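Local coordinates for protein putative endo-1,4-beta-xylanase (PDB 5MSX) that probably hydrolyses glycosidic bonds in plant pectin as a family 43 glycoside hydrolase of a gut bacterium, and binds calcium, at residues 365-370 with 451-456; 331-336 with 352-357; 374-379 with 445-450. All coordinates share one frame; numbering follows the deposited sequence.

Contact 1. Residues 365-370 with 451-456; sequences SRWMAA and PGIWEW. With CA (calcium ion), chain T.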
ATOM      1  N   SER C 365     -23.979 -33.843  13.776  1.00 18.60           N
ATOM      2  CA  SER C 365     -25.264 -34.514  13.670  1.00 19.92           C
ATOM      3  C   SER C 365     -26.436 -33.557  13.469  1.00 20.89           C
ATOM      4  O   SER C 365     -26.424 -32.416  13.958  1.00 19.47           O
ATOM      5  CB  SER C 365     -25.506 -35.330  14.913  1.00 20.84           C
ATOM      6  OG  SER C 365     -25.631 -34.519  16.057  1.00 21.07           O
ATOM      7  N   ARG C 366     -27.459 -34.048  12.777  1.00 20.49           N
ATOM      8  CA  ARG C 366     -28.633 -33.262  12.466  1.00 21.38           C
ATOM      9  C   ARG C 366     -29.899 -34.112  12.451  1.00 22.48           C
ATOM     10  O   ARG C 366     -29.871 -35.288  12.036  1.00 20.26           O
ATOM     11  CB  ARG C 366     -28.476 -32.620  11.079  1.00 22.04           C
ATOM     12  CG  ARG C 366     -27.956 -33.604  10.056  1.00 21.34           C
ATOM     13  CD  ARG C 366     -27.790 -32.977   8.707  1.00 21.24           C
ATOM     14  NE  ARG C 366     -27.248 -33.981   7.821  1.00 21.29           N
ATOM     15  CZ  ARG C 366     -27.301 -33.948   6.504  1.00 20.41           C
ATOM     16  NH1 ARG C 366     -27.840 -32.927   5.879  1.00 21.81           N
ATOM     17  NH2 ARG C 366     -26.788 -34.946   5.817  1.00 20.35           N
ATOM     18  N   TRP C 367     -31.002 -33.490  12.873  1.00 24.07           N
ATOM     19  CA  TRP C 367     -32.356 -33.964  12.513  1.00 24.07           C
ATOM     20  C   TRP C 367     -32.607 -33.567  11.088  1.00 24.02           C
ATOM     21  O   TRP C 367     -32.204 -32.479  10.669  1.00 25.12           O
ATOM     22  CB  TRP C 367     -33.435 -33.355  13.412  1.00 25.21           C
ATOM     23  CG  TRP C 367     -34.852 -33.523  12.903  1.00 26.73           C
ATOM     24  CD1 TRP C 367     -35.544 -34.691  12.781  1.00 27.27           C
ATOM     25  CD2 TRP C 367     -35.730 -32.491  12.447  1.00 27.65           C
ATOM     26  NE1 TRP C 367     -36.798 -34.459  12.273  1.00 27.67           N
ATOM     27  CE2 TRP C 367     -36.952 -33.117  12.076  1.00 28.75           C
ATOM     28  CE3 TRP C 367     -35.625 -31.090  12.349  1.00 29.42           C
ATOM     29  CZ2 TRP C 367     -38.063 -32.395  11.583  1.00 29.73           C
ATOM     30  CZ3 TRP C 367     -36.743 -30.354  11.840  1.00 31.02           C
ATOM     31  CH2 TRP C 367     -37.940 -31.024  11.460  1.00 30.47           C
ATOM     32  N   MET C 368     -33.259 -34.444  10.333  1.00 23.73           N
ATOM     33  CA  MET C 368     -33.819 -34.106   9.037  1.00 25.40           C
ATOM     34  C   MET C 368     -35.215 -34.723   8.913  1.00 28.37           C
ATOM     35  O   MET C 368     -35.406 -35.921   9.180  1.00 28.79           O
ATOM     36  CB  MET C 368     -32.946 -34.634   7.897  1.00 26.96           C
ATOM     37  CG  MET C 368     -31.564 -33.992   7.793  1.00 27.92           C
ATOM     38  SD  MET C 368     -31.646 -32.355   7.073  1.00 30.73           S
ATOM     39  CE  MET C 368     -32.076 -32.694   5.382  1.00 31.38           C
ATOM     40  N   ALA C 369     -36.185 -33.901   8.509  1.00 30.05           N
ATOM     41  CA  ALA C 369     -37.524 -34.372   8.151  1.00 30.44           C
ATOM     42  C   ALA C 369     -37.453 -35.266   6.909  1.00 31.20           C
ATOM     43  O   ALA C 369     -36.548 -35.097   6.058  1.00 30.07           O
ATOM     44  CB  ALA C 369     -38.442 -33.182   7.875  1.00 30.45           C
ATOM     45  N   ALA C 370     -38.407 -36.197   6.786  1.00 30.87           N
ATOM     46  CA  ALA C 370     -38.486 -37.045   5.595  1.00 33.00           C
ATOM     47  C   ALA C 370     -38.781 -36.208   4.346  1.00 35.47           C
ATOM     48  O   ALA C 370     -39.440 -35.163   4.421  1.00 33.04           O
ATOM     49  CB  ALA C 370     -39.523 -38.140   5.764  1.00 32.23           C
ATOM     50  N   PRO C 451     -35.646 -28.614   5.555  1.00 31.21           N
ATOM     51  CA  PRO C 451     -36.279 -28.888   6.835  1.00 30.22           C
ATOM     52  C   PRO C 451     -35.422 -29.772   7.774  1.00 30.69           C
ATOM     53  O   PRO C 451     -35.699 -30.964   7.947  1.00 30.47           O
ATOM     54  CB  PRO C 451     -37.602 -29.564   6.417  1.00 32.03           C
ATOM     55  CG  PRO C 451     -37.258 -30.289   5.161  1.00 32.40           C
ATOM     56  CD  PRO C 451     -36.240 -29.415   4.463  1.00 31.26           C
ATOM     57  N   GLY C 452     -34.389 -29.173   8.377  1.00 28.25           N
ATOM     58  CA  GLY C 452     -33.492 -29.883   9.264  1.00 26.51           C
ATOM     59  C   GLY C 452     -32.708 -28.972  10.165  1.00 26.07           C
ATOM     60  O   GLY C 452     -32.566 -27.793   9.867  1.00 26.04           O
ATOM     61  N   ILE C 453     -32.208 -29.526  11.266  1.00 25.16           N
ATOM     62  CA  ILE C 453     -31.525 -28.775  12.298  1.00 25.75           C
ATOM     63  C   ILE C 453     -30.265 -29.532  12.778  1.00 25.86           C
ATOM     64  O   ILE C 453     -30.356 -30.692  13.271  1.00 23.73           O
ATOM     65  CB  ILE C 453     -32.460 -28.545  13.519  1.00 26.15           C
ATOM     66  CG1 ILE C 453     -33.745 -27.801  13.110  1.00 26.83           C
ATOM     67  CG2 ILE C 453     -31.741 -27.761  14.603  1.00 26.12           C
ATOM     68  CD1 ILE C 453     -34.647 -27.451  14.285  1.00 27.71           C
ATOM     69  N   TRP C 454     -29.109 -28.862  12.654  1.00 24.23           N
ATOM     70  CA  TRP C 454     -27.848 -29.285  13.308  1.00 22.57           C
ATOM     71  C   TRP C 454     -27.873 -29.120  14.831  1.00 23.64           C
ATOM     72  O   TRP C 454     -27.519 -30.037  15.581  1.00 21.70           O
ATOM     73  CB  TRP C 454     -26.662 -28.472  12.768  1.00 20.35           C
ATOM     74  CG  TRP C 454     -26.345 -28.617  11.323  1.00 18.70           C
ATOM     75  CD1 TRP C 454     -26.594 -27.718  10.346  1.00 17.60           C
ATOM     76  CD2 TRP C 454     -25.691 -29.731  10.693  1.00 17.77           C
ATOM     77  NE1 TRP C 454     -26.135 -28.183   9.136  1.00 18.35           N
ATOM     78  CE2 TRP C 454     -25.597 -29.430   9.314  1.00 18.55           C
ATOM     79  CE3 TRP C 454     -25.204 -30.966  11.157  1.00 17.22           C
ATOM     80  CZ2 TRP C 454     -25.020 -30.315   8.387  1.00 17.94           C
ATOM     81  CZ3 TRP C 454     -24.652 -31.841  10.255  1.00 17.09           C
ATOM     82  CH2 TRP C 454     -24.535 -31.504   8.884  1.00 17.55           C
ATOM     83  N   GLU C 455     -28.255 -27.930  15.293  1.00 26.26           N
ATOM     84  CA  GLU C 455     -28.255 -27.603  16.729  1.00 28.39           C
ATOM     85  C   GLU C 455     -29.358 -26.619  17.067  1.00 29.13           C
ATOM     86  O   GLU C 455     -29.594 -25.672  16.319  1.00 29.79           O
ATOM     87  CB  GLU C 455     -26.903 -27.027  17.213  1.00 32.25           C
ATOM     88  CG  GLU C 455     -25.833 -28.072  17.549  1.00 36.37           C
ATOM     89  CD  GLU C 455     -26.336 -29.117  18.548  1.00 41.29           C
ATOM     90  OE1 GLU C 455     -26.795 -28.714  19.636  1.00 45.17           O
ATOM     91  OE2 GLU C 455     -26.317 -30.337  18.242  1.00 41.56           O
ATOM     92  N   TRP C 456     -30.017 -26.845  18.202  1.00 29.08           N
ATOM     93  CA  TRP C 456     -31.098 -25.982  18.667  1.00 30.95           C
ATOM     94  C   TRP C 456     -30.826 -25.760  20.130  1.00 30.15           C
ATOM     95  O   TRP C 456     -30.968 -26.672  20.948  1.00 31.02           O
ATOM     96  CB  TRP C 456     -32.465 -26.621  18.424  1.00 32.38           C
ATOM     97  CG  TRP C 456     -33.683 -25.822  18.861  1.00 37.51           C
ATOM     98  CD1 TRP C 456     -33.742 -24.487  19.164  1.00 40.55           C
ATOM     99  CD2 TRP C 456     -35.023 -26.321  19.007  1.00 38.88           C
ATOM    100  NE1 TRP C 456     -35.027 -24.135  19.522  1.00 41.47           N
ATOM    101  CE2 TRP C 456     -35.832 -25.240  19.427  1.00 41.80           C
ATOM    102  CE3 TRP C 456     -35.614 -27.581  18.841  1.00 39.12           C
ATOM    103  CZ2 TRP C 456     -37.210 -25.377  19.664  1.00 42.03           C
ATOM    104  CZ3 TRP C 456     -36.979 -27.717  19.076  1.00 42.12           C
ATOM    105  CH2 TRP C 456     -37.761 -26.620  19.488  1.00 41.38           C
TER
HETATM  106 CA    CA T 502     -26.495 -32.085  16.359  1.00 34.83          CA
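Ser365 and Trp454 meet at the calcium ion. Ser365 binds the calcium ion twice, through Ser365 O at 2.4 Å and Ser365 OG at 2.6 Å; Trp454 O and Glu455 OE2 come from the other segment, and Phe357 O, Asp360 and Ala362 O complete the site. The shared metal explains why Ser365 O can lie 3.1 Å from Trp454 O. The side chain of Arg366, extended from CG to NE, lies alongside the indole of Trp454, and Arg366 CD sits over its six-membered ring in a CH-pi contact, 3.7 Å from the centroid. Guanidinium and ring planes are only 11° apart, while NE continues to a salt bridge with Glu351. Trp367 forms an antiparallel hydrogen-bonded pair with Ile453, Trp367 N lying 2.9 Å from Ile453 O and the return bond running from Ile453 N to Trp367 O. The indole edge meets Ile453 CG1, at 3.9 Å from Trp367 CE3. Met368 lays SD against Gly452 CA, where a side chain would have no room. Ala369 N closes the run with a nearly straight bond to Pro451 O. Within the F5/8 type C domain, Trp367 and Ile453 point to the same face of this short pairing and pack on strands 378-383 and 438-448, with Ile453 also reaching strand 386-396.

Contact 2. Residues 331-336 with 352-357; sequences SSIEVP and YFVPSF. With CA (calcium ion), chain T.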
ATOM      1  N   SER C 331     -42.374 -34.257  13.336  1.00 31.75           N
ATOM      2  CA  SER C 331     -43.369 -34.689  12.364  1.00 33.98           C
ATOM      3  C   SER C 331     -42.939 -35.883  11.525  1.00 36.71           C
ATOM      4  O   SER C 331     -43.773 -36.668  11.104  1.00 34.81           O
ATOM      5  CB  SER C 331     -43.710 -33.529  11.426  1.00 36.00           C
ATOM      6  OG  SER C 331     -42.599 -33.108  10.654  1.00 36.59           O
ATOM      7  N   SER C 332     -41.640 -35.977  11.241  1.00 35.93           N
ATOM      8  CA  SER C 332     -41.076 -37.117  10.551  1.00 33.14           C
ATOM      9  C   SER C 332     -39.564 -37.162  10.750  1.00 33.19           C
ATOM     10  O   SER C 332     -38.951 -36.232  11.310  1.00 29.86           O
ATOM     11  CB  SER C 332     -41.393 -37.061   9.058  1.00 34.13           C
ATOM     12  OG  SER C 332     -40.682 -36.024   8.419  1.00 34.88           O
ATOM     13  N   ILE C 333     -38.987 -38.273  10.298  1.00 32.21           N
ATOM     14  CA  ILE C 333     -37.558 -38.539  10.370  1.00 31.46           C
ATOM     15  C   ILE C 333     -37.169 -39.133   9.028  1.00 33.04           C
ATOM     16  O   ILE C 333     -37.805 -40.105   8.576  1.00 30.58           O
ATOM     17  CB  ILE C 333     -37.220 -39.523  11.505  1.00 31.05           C
ATOM     18  CG1 ILE C 333     -37.715 -38.969  12.853  1.00 29.45           C
ATOM     19  CG2 ILE C 333     -35.722 -39.811  11.540  1.00 29.42           C
ATOM     20  CD1 ILE C 333     -37.695 -39.967  13.983  1.00 28.60           C
ATOM     21  N   GLU C 334     -36.155 -38.543   8.374  1.00 30.41           N
ATOM     22  CA  GLU C 334     -35.635 -39.106   7.152  1.00 30.63           C
ATOM     23  C   GLU C 334     -35.008 -40.474   7.425  1.00 28.83           C
ATOM     24  O   GLU C 334     -34.399 -40.706   8.469  1.00 25.58           O
ATOM     25  CB  GLU C 334     -34.609 -38.167   6.473  1.00 33.53           C
ATOM     26  CG  GLU C 334     -34.199 -38.586   5.056  1.00 36.15           C
ATOM     27  CD  GLU C 334     -35.403 -38.837   4.126  1.00 41.47           C
ATOM     28  OE1 GLU C 334     -35.788 -37.916   3.380  1.00 47.39           O
ATOM     29  OE2 GLU C 334     -35.993 -39.955   4.143  1.00 44.59           O
ATOM     30  N   VAL C 335     -35.170 -41.373   6.465  1.00 29.72           N
ATOM     31  CA  VAL C 335     -34.558 -42.716   6.509  1.00 31.57           C
ATOM     32  C   VAL C 335     -33.000 -42.626   6.515  1.00 28.12           C
ATOM     33  O   VAL C 335     -32.455 -41.700   5.920  1.00 27.70           O
ATOM     34  CB  VAL C 335     -35.091 -43.553   5.305  1.00 34.19           C
ATOM     35  CG1 VAL C 335     -34.561 -43.030   3.963  1.00 35.06           C
ATOM     36  CG2 VAL C 335     -34.772 -45.026   5.462  1.00 37.98           C
ATOM     37  N   PRO C 336     -32.295 -43.574   7.176  1.00 27.00           N
ATOM     38  CA  PRO C 336     -30.830 -43.496   7.223  1.00 26.04           C
ATOM     39  C   PRO C 336     -30.160 -43.455   5.854  1.00 25.77           C
ATOM     40  O   PRO C 336     -30.669 -44.045   4.877  1.00 26.04           O
ATOM     41  CB  PRO C 336     -30.417 -44.771   7.962  1.00 26.66           C
ATOM     42  CG  PRO C 336     -31.616 -45.159   8.759  1.00 27.11           C
ATOM     43  CD  PRO C 336     -32.793 -44.733   7.956  1.00 27.75           C
ATOM     44  N   TYR C 352     -27.787 -41.220  10.525  1.00 24.02           N
ATOM     45  CA  TYR C 352     -29.171 -41.208  10.972  1.00 24.85           C
ATOM     46  C   TYR C 352     -29.593 -39.764  11.157  1.00 25.56           C
ATOM     47  O   TYR C 352     -28.746 -38.850  11.255  1.00 23.87           O
ATOM     48  CB  TYR C 352     -29.313 -41.965  12.296  1.00 26.43           C
ATOM     49  CG  TYR C 352     -28.936 -43.427  12.189  1.00 28.64           C
ATOM     50  CD1 TYR C 352     -29.871 -44.372  11.755  1.00 30.97           C
ATOM     51  CD2 TYR C 352     -27.641 -43.872  12.507  1.00 29.95           C
ATOM     52  CE1 TYR C 352     -29.533 -45.714  11.621  1.00 32.03           C
ATOM     53  CE2 TYR C 352     -27.292 -45.220  12.381  1.00 31.08           C
ATOM     54  CZ  TYR C 352     -28.239 -46.132  11.932  1.00 31.69           C
ATOM     55  OH  TYR C 352     -27.923 -47.463  11.807  1.00 35.27           O
ATOM     56  N   PHE C 353     -30.907 -39.574  11.249  1.00 25.59           N
ATOM     57  CA  PHE C 353     -31.520 -38.246  11.156  1.00 24.56           C
ATOM     58  C   PHE C 353     -32.514 -37.985  12.269  1.00 23.84           C
ATOM     59  O   PHE C 353     -33.439 -37.188  12.093  1.00 25.81           O
ATOM     60  CB  PHE C 353     -32.146 -38.071   9.774  1.00 23.68           C
ATOM     61  CG  PHE C 353     -31.143 -38.115   8.671  1.00 24.22           C
ATOM     62  CD1 PHE C 353     -30.172 -37.109   8.557  1.00 23.71           C
ATOM     63  CD2 PHE C 353     -31.120 -39.176   7.755  1.00 23.95           C
ATOM     64  CE1 PHE C 353     -29.219 -37.143   7.545  1.00 22.57           C
ATOM     65  CE2 PHE C 353     -30.162 -39.213   6.732  1.00 23.55           C
ATOM     66  CZ  PHE C 353     -29.204 -38.193   6.634  1.00 23.83           C
ATOM     67  N   VAL C 354     -32.282 -38.615  13.422  1.00 24.94           N
ATOM     68  CA  VAL C 354     -33.225 -38.583  14.530  1.00 25.94           C
ATOM     69  C   VAL C 354     -33.316 -37.204  15.213  1.00 28.61           C
ATOM     70  O   VAL C 354     -32.328 -36.468  15.234  1.00 29.10           O
ATOM     71  CB  VAL C 354     -32.969 -39.698  15.567  1.00 26.45           C
ATOM     72  CG1 VAL C 354     -33.115 -41.083  14.912  1.00 26.86           C
ATOM     73  CG2 VAL C 354     -31.633 -39.552  16.287  1.00 26.86           C
ATOM     74  N   PRO C 355     -34.498 -36.852  15.772  1.00 29.83           N
ATOM     75  CA  PRO C 355     -34.720 -35.552  16.442  1.00 28.17           C
ATOM     76  C   PRO C 355     -33.738 -35.210  17.571  1.00 26.84           C
ATOM     77  O   PRO C 355     -33.365 -34.055  17.722  1.00 26.94           O
ATOM     78  CB  PRO C 355     -36.141 -35.697  17.015  1.00 31.56           C
ATOM     79  CG  PRO C 355     -36.791 -36.737  16.162  1.00 32.33           C
ATOM     80  CD  PRO C 355     -35.687 -37.715  15.888  1.00 31.49           C
ATOM     81  N   SER C 356     -33.332 -36.192  18.371  1.00 26.33           N
ATOM     82  CA  SER C 356     -32.339 -35.955  19.425  1.00 28.75           C
ATOM     83  C   SER C 356     -31.002 -35.397  18.891  1.00 27.89           C
ATOM     84  O   SER C 356     -30.251 -34.763  19.646  1.00 31.94           O
ATOM     85  CB  SER C 356     -32.101 -37.222  20.239  1.00 29.05           C
ATOM     86  OG  SER C 356     -31.611 -38.242  19.379  1.00 35.14           O
ATOM     87  N   PHE C 357     -30.710 -35.631  17.610  1.00 26.36           N
ATOM     88  CA  PHE C 357     -29.555 -34.984  16.950  1.00 26.33           C
ATOM     89  C   PHE C 357     -29.694 -33.440  16.848  1.00 24.95           C
ATOM     90  O   PHE C 357     -28.689 -32.751  16.766  1.00 21.06           O
ATOM     91  CB  PHE C 357     -29.242 -35.610  15.573  1.00 24.25           C
ATOM     92  CG  PHE C 357     -28.633 -37.020  15.619  1.00 23.88           C
ATOM     93  CD1 PHE C 357     -28.170 -37.613  16.804  1.00 23.33           C
ATOM     94  CD2 PHE C 357     -28.466 -37.732  14.422  1.00 24.08           C
ATOM     95  CE1 PHE C 357     -27.595 -38.874  16.797  1.00 22.95           C
ATOM     96  CE2 PHE C 357     -27.884 -38.995  14.413  1.00 23.54           C
ATOM     97  CZ  PHE C 357     -27.451 -39.566  15.597  1.00 23.14           C
TER
HETATM   98 CA    CA T 502     -26.495 -32.085  16.359  1.00 34.83          CA
HETATM   99  O   HOH W   1     -32.701 -41.573  10.322  1.00 23.45           O
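Ile333 to Pro336 runs nearly antiparallel to Tyr352 to Pro355, 164° apart end to end, yet no direct hydrogen bond joins the two backbones. A water takes that place, donating to Glu334 O at 2.7 Å and accepting from Phe353 N at 2.8 Å. The loop after strand 325-330 here meets the loop after strand 349-351, and both bond through their backbones to Met368 of strand 367-368. The two branches of Ile333 meet the partner chain at successive points: CG2, anti to the backbone N, rests 3.5 Å from Phe353 O, while CG1 carries Ile333 CD1 to within 3.6 Å of Pro355 CD, the two side chains crossing at about a right angle. Phe353 lies alongside Glu334, with CB and CD2 against the glutamate methylenes. Val335 O approaches the ring in its plane, 3.4 Å from Phe353 CD2. Farther along, Pro336 CG sits 3.6 Å from Tyr352 CD1. Were Phe353 replaced by an alanine, the Glu334 methylenes and Met368 would probably lose the ring packed on them, and Val335 O its aromatic edge. Beyond the touching part, Phe357 O binds the calcium of the F5/8 type C domain at 2.3 Å. The carboxylate plane of Glu334 stands 83° from the Phe353 ring; OE2 takes Val335 N with its anti lone pair, and OE1 takes Ala371 N. Two backbone N-H groups thus fix the carboxylate's rotation and would probably favour its charged form, whereas between the two loops themselves apolar packing and one bridging water do the joining.

Contact 3. Residues 374-379 with 445-450; sequences SINPWI and KILKGV
Ile446 N donates to Pro377 O at 3.0 Å, and this nearly straight bond, 168° at the hydrogen, marks the tight side of the contact. Pro377 O also receives a CA-H...O contact from Lys445 CA, at 3.5 Å, so one carbonyl serves two consecutive residues of the partner strand. The proline ring leans on the strand as well: Pro377 CD lies 3.6 Å from Ile446 O, and Pro377 CG packs more loosely on Ile446 CB at 4.3 Å. On the inner side this part is closed by Pro451 and Ala369, which touch Pro377, and by Trp367, which packs on Ile446. One residue on, Trp378 and Lys445 form an antiparallel non-hydrogen-bonded pair, and their side chains share a face of the sheet. They touch only at the base, Trp378 CB being 4.0 Å from Lys445 CG, because Trp378 CG sits between the backbone N and the carbonyl carbon (chi1 56°) and the indole beyond it leads away from the lysine. Here strand 378-383 enters the sheet beside strand 438-448, in the beta-sandwich characteristic of F5/8 type C domains. The other edge of strand 438-448 faces strand 403-410, where Leu447 and Lys448 both lie opposite Ala404 in a classic beta bulge. Towards solvent, where Leu447 is exposed, no hydrogen bond joins the Asn376 amide to the partner strand. Asn376 lies alongside Leu447 and places Asn376 OD1 3.3 Å from the Leu447 CD2 methyl. On the amide's other branch, Asn376 ND2 is 3.6 Å from Lys445 NZ, two donor groups that merely adjoin. Lys445 bends at chi3 to bring its amine there, while its side chain also touches Glu408 on strand 403-410.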
ATOM      1  N   SER C 374     -42.876 -32.312   3.293  1.00 52.88           N
ATOM      2  CA  SER C 374     -42.480 -30.965   2.876  1.00 55.93           C
ATOM      3  C   SER C 374     -43.513 -29.849   3.145  1.00 54.51           C
ATOM      4  O   SER C 374     -43.379 -28.772   2.581  1.00 55.95           O
ATOM      5  CB  SER C 374     -42.140 -30.995   1.387  1.00 57.44           C
ATOM      6  OG  SER C 374     -43.299 -31.278   0.627  1.00 62.88           O
ATOM      7  N   ILE C 375     -44.523 -30.085   3.988  1.00 55.28           N
ATOM      8  CA  ILE C 375     -45.557 -29.071   4.294  1.00 56.13           C
ATOM      9  C   ILE C 375     -45.619 -28.849   5.804  1.00 55.68           C
ATOM     10  O   ILE C 375     -46.136 -29.693   6.535  1.00 57.63           O
ATOM     11  CB  ILE C 375     -46.958 -29.513   3.783  1.00 57.96           C
ATOM     12  CG1 ILE C 375     -46.995 -29.561   2.248  1.00 55.55           C
ATOM     13  CG2 ILE C 375     -48.062 -28.585   4.298  1.00 58.28           C
ATOM     14  CD1 ILE C 375     -48.016 -30.539   1.712  1.00 55.03           C
ATOM     15  N   ASN C 376     -45.129 -27.704   6.274  1.00 57.51           N
ATOM     16  CA  ASN C 376     -44.921 -27.483   7.722  1.00 58.17           C
ATOM     17  C   ASN C 376     -44.388 -28.727   8.463  1.00 52.46           C
ATOM     18  O   ASN C 376     -45.065 -29.254   9.359  1.00 52.54           O
ATOM     19  CB  ASN C 376     -46.210 -27.008   8.415  1.00 61.04           C
ATOM     20  CG  ASN C 376     -46.651 -25.645   7.962  1.00 63.33           C
ATOM     21  OD1 ASN C 376     -46.188 -25.118   6.947  1.00 63.53           O
ATOM     22  ND2 ASN C 376     -47.565 -25.061   8.719  1.00 70.36           N
ATOM     23  N   PRO C 377     -43.186 -29.213   8.080  1.00 45.54           N
ATOM     24  CA  PRO C 377     -42.489 -30.130   8.979  1.00 41.13           C
ATOM     25  C   PRO C 377     -42.246 -29.433  10.298  1.00 38.96           C
ATOM     26  O   PRO C 377     -42.069 -28.214  10.318  1.00 40.18           O
ATOM     27  CB  PRO C 377     -41.162 -30.413   8.258  1.00 41.82           C
ATOM     28  CG  PRO C 377     -41.040 -29.392   7.186  1.00 42.69           C
ATOM     29  CD  PRO C 377     -42.438 -28.989   6.830  1.00 44.24           C
ATOM     30  N   TRP C 378     -42.258 -30.178  11.395  1.00 36.63           N
ATOM     31  CA  TRP C 378     -42.075 -29.561  12.690  1.00 34.94           C
ATOM     32  C   TRP C 378     -41.341 -30.461  13.658  1.00 33.11           C
ATOM     33  O   TRP C 378     -41.282 -31.684  13.488  1.00 32.18           O
ATOM     34  CB  TRP C 378     -43.426 -29.108  13.269  1.00 35.88           C
ATOM     35  CG  TRP C 378     -44.450 -30.207  13.369  1.00 35.09           C
ATOM     36  CD1 TRP C 378     -45.487 -30.435  12.513  1.00 34.97           C
ATOM     37  CD2 TRP C 378     -44.525 -31.224  14.380  1.00 33.06           C
ATOM     38  NE1 TRP C 378     -46.201 -31.526  12.928  1.00 36.42           N
ATOM     39  CE2 TRP C 378     -45.639 -32.028  14.073  1.00 35.77           C
ATOM     40  CE3 TRP C 378     -43.761 -31.528  15.518  1.00 33.23           C
ATOM     41  CZ2 TRP C 378     -46.007 -33.137  14.857  1.00 36.46           C
ATOM     42  CZ3 TRP C 378     -44.116 -32.623  16.295  1.00 35.90           C
ATOM     43  CH2 TRP C 378     -45.231 -33.424  15.954  1.00 36.31           C
ATOM     44  N   ILE C 379     -40.779 -29.822  14.680  1.00 31.02           N
ATOM     45  CA  ILE C 379     -40.078 -30.496  15.772  1.00 31.16           C
ATOM     46  C   ILE C 379     -40.463 -29.797  17.069  1.00 30.01           C
ATOM     47  O   ILE C 379     -40.703 -28.595  17.067  1.00 31.93           O
ATOM     48  CB  ILE C 379     -38.532 -30.484  15.525  1.00 30.97           C
ATOM     49  CG1 ILE C 379     -37.782 -31.207  16.643  1.00 32.06           C
ATOM     50  CG2 ILE C 379     -37.996 -29.066  15.324  1.00 29.98           C
ATOM     51  CD1 ILE C 379     -36.369 -31.648  16.257  1.00 33.38           C
ATOM     52  N   LYS C 445     -42.038 -24.707  13.250  1.00 34.85           N
ATOM     53  CA  LYS C 445     -42.573 -25.209  11.992  1.00 40.00           C
ATOM     54  C   LYS C 445     -41.780 -24.544  10.889  1.00 35.24           C
ATOM     55  O   LYS C 445     -41.627 -23.339  10.900  1.00 35.01           O
ATOM     56  CB  LYS C 445     -44.064 -24.868  11.822  1.00 45.19           C
ATOM     57  CG  LYS C 445     -44.990 -25.422  12.897  1.00 50.38           C
ATOM     58  CD  LYS C 445     -46.465 -25.313  12.483  1.00 53.09           C
ATOM     59  CE  LYS C 445     -47.023 -23.925  12.756  1.00 57.14           C
ATOM     60  NZ  LYS C 445     -48.198 -23.599  11.899  1.00 61.99           N
ATOM     61  N   ILE C 446     -41.312 -25.315   9.922  1.00 33.22           N
ATOM     62  CA  ILE C 446     -40.469 -24.787   8.875  1.00 33.61           C
ATOM     63  C   ILE C 446     -41.333 -24.533   7.652  1.00 34.97           C
ATOM     64  O   ILE C 446     -41.990 -25.437   7.153  1.00 40.72           O
ATOM     65  CB  ILE C 446     -39.281 -25.735   8.569  1.00 33.16           C
ATOM     66  CG1 ILE C 446     -38.478 -25.973   9.853  1.00 32.88           C
ATOM     67  CG2 ILE C 446     -38.381 -25.143   7.483  1.00 33.04           C
ATOM     68  CD1 ILE C 446     -37.322 -26.939   9.733  1.00 34.20           C
ATOM     69  N   LEU C 447     -41.293 -23.295   7.164  1.00 36.64           N
ATOM     70  CA  LEU C 447     -42.128 -22.834   6.061  1.00 38.43           C
ATOM     71  C   LEU C 447     -41.383 -22.790   4.744  1.00 38.60           C
ATOM     72  O   LEU C 447     -41.954 -23.139   3.717  1.00 39.07           O
ATOM     73  CB  LEU C 447     -42.698 -21.456   6.397  1.00 41.57           C
ATOM     74  CG  LEU C 447     -43.649 -21.404   7.612  1.00 42.11           C
ATOM     75  CD1 LEU C 447     -43.798 -19.971   8.130  1.00 44.69           C
ATOM     76  CD2 LEU C 447     -45.001 -22.007   7.254  1.00 40.60           C
ATOM     77  N   LYS C 448     -40.121 -22.349   4.771  1.00 39.64           N
ATOM     78  CA  LYS C 448     -39.221 -22.447   3.621  1.00 36.23           C
ATOM     79  C   LYS C 448     -37.799 -22.794   4.086  1.00 36.84           C
ATOM     80  O   LYS C 448     -37.437 -22.588   5.247  1.00 33.00           O
ATOM     81  CB  LYS C 448     -39.234 -21.145   2.832  1.00 38.41           C
ATOM     82  N   GLY C 449     -37.006 -23.325   3.161  1.00 37.32           N
ATOM     83  CA  GLY C 449     -35.650 -23.808   3.430  1.00 36.21           C
ATOM     84  C   GLY C 449     -35.613 -25.296   3.745  1.00 35.27           C
ATOM     85  O   GLY C 449     -36.643 -25.934   3.958  1.00 34.61           O
ATOM     86  N   VAL C 450     -34.407 -25.853   3.785  1.00 33.33           N
ATOM     87  CA  VAL C 450     -34.238 -27.279   4.051  1.00 30.50           C
ATOM     88  C   VAL C 450     -34.742 -27.612   5.448  1.00 29.58           C
ATOM     89  O   VAL C 450     -34.360 -26.958   6.403  1.00 26.74           O
ATOM     90  CB  VAL C 450     -32.787 -27.722   3.844  1.00 29.93           C
ATOM     91  CG1 VAL C 450     -32.535 -29.120   4.397  1.00 29.58           C
ATOM     92  CG2 VAL C 450     -32.466 -27.636   2.373  1.00 29.31           C
TER

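Contact 1 is the buried one of the three, whereas contacts 2 and 3 each have a partly exposed margin. Contacts 1 and 2 supply the same calcium, contact 1 with three residues and contact 2 with one backbone carbonyl; contact 3 is remote from it. Contacts 1 and 3 reach the same sheet through successive strands and meet where Pro451 packs on Pro377. Contact 2 joins loops against strand 367-368, with probable hydrogen bonds from Glu334 N to Met368 O and between Ala370 N and Ser332 OG, and another between Ser331 N and Trp378 O ties it to contact 3. The buried strand pair carries the metal, the partly exposed loops rely on water and apolar packing, and the sheet margin of contact 3 has a single backbone bond.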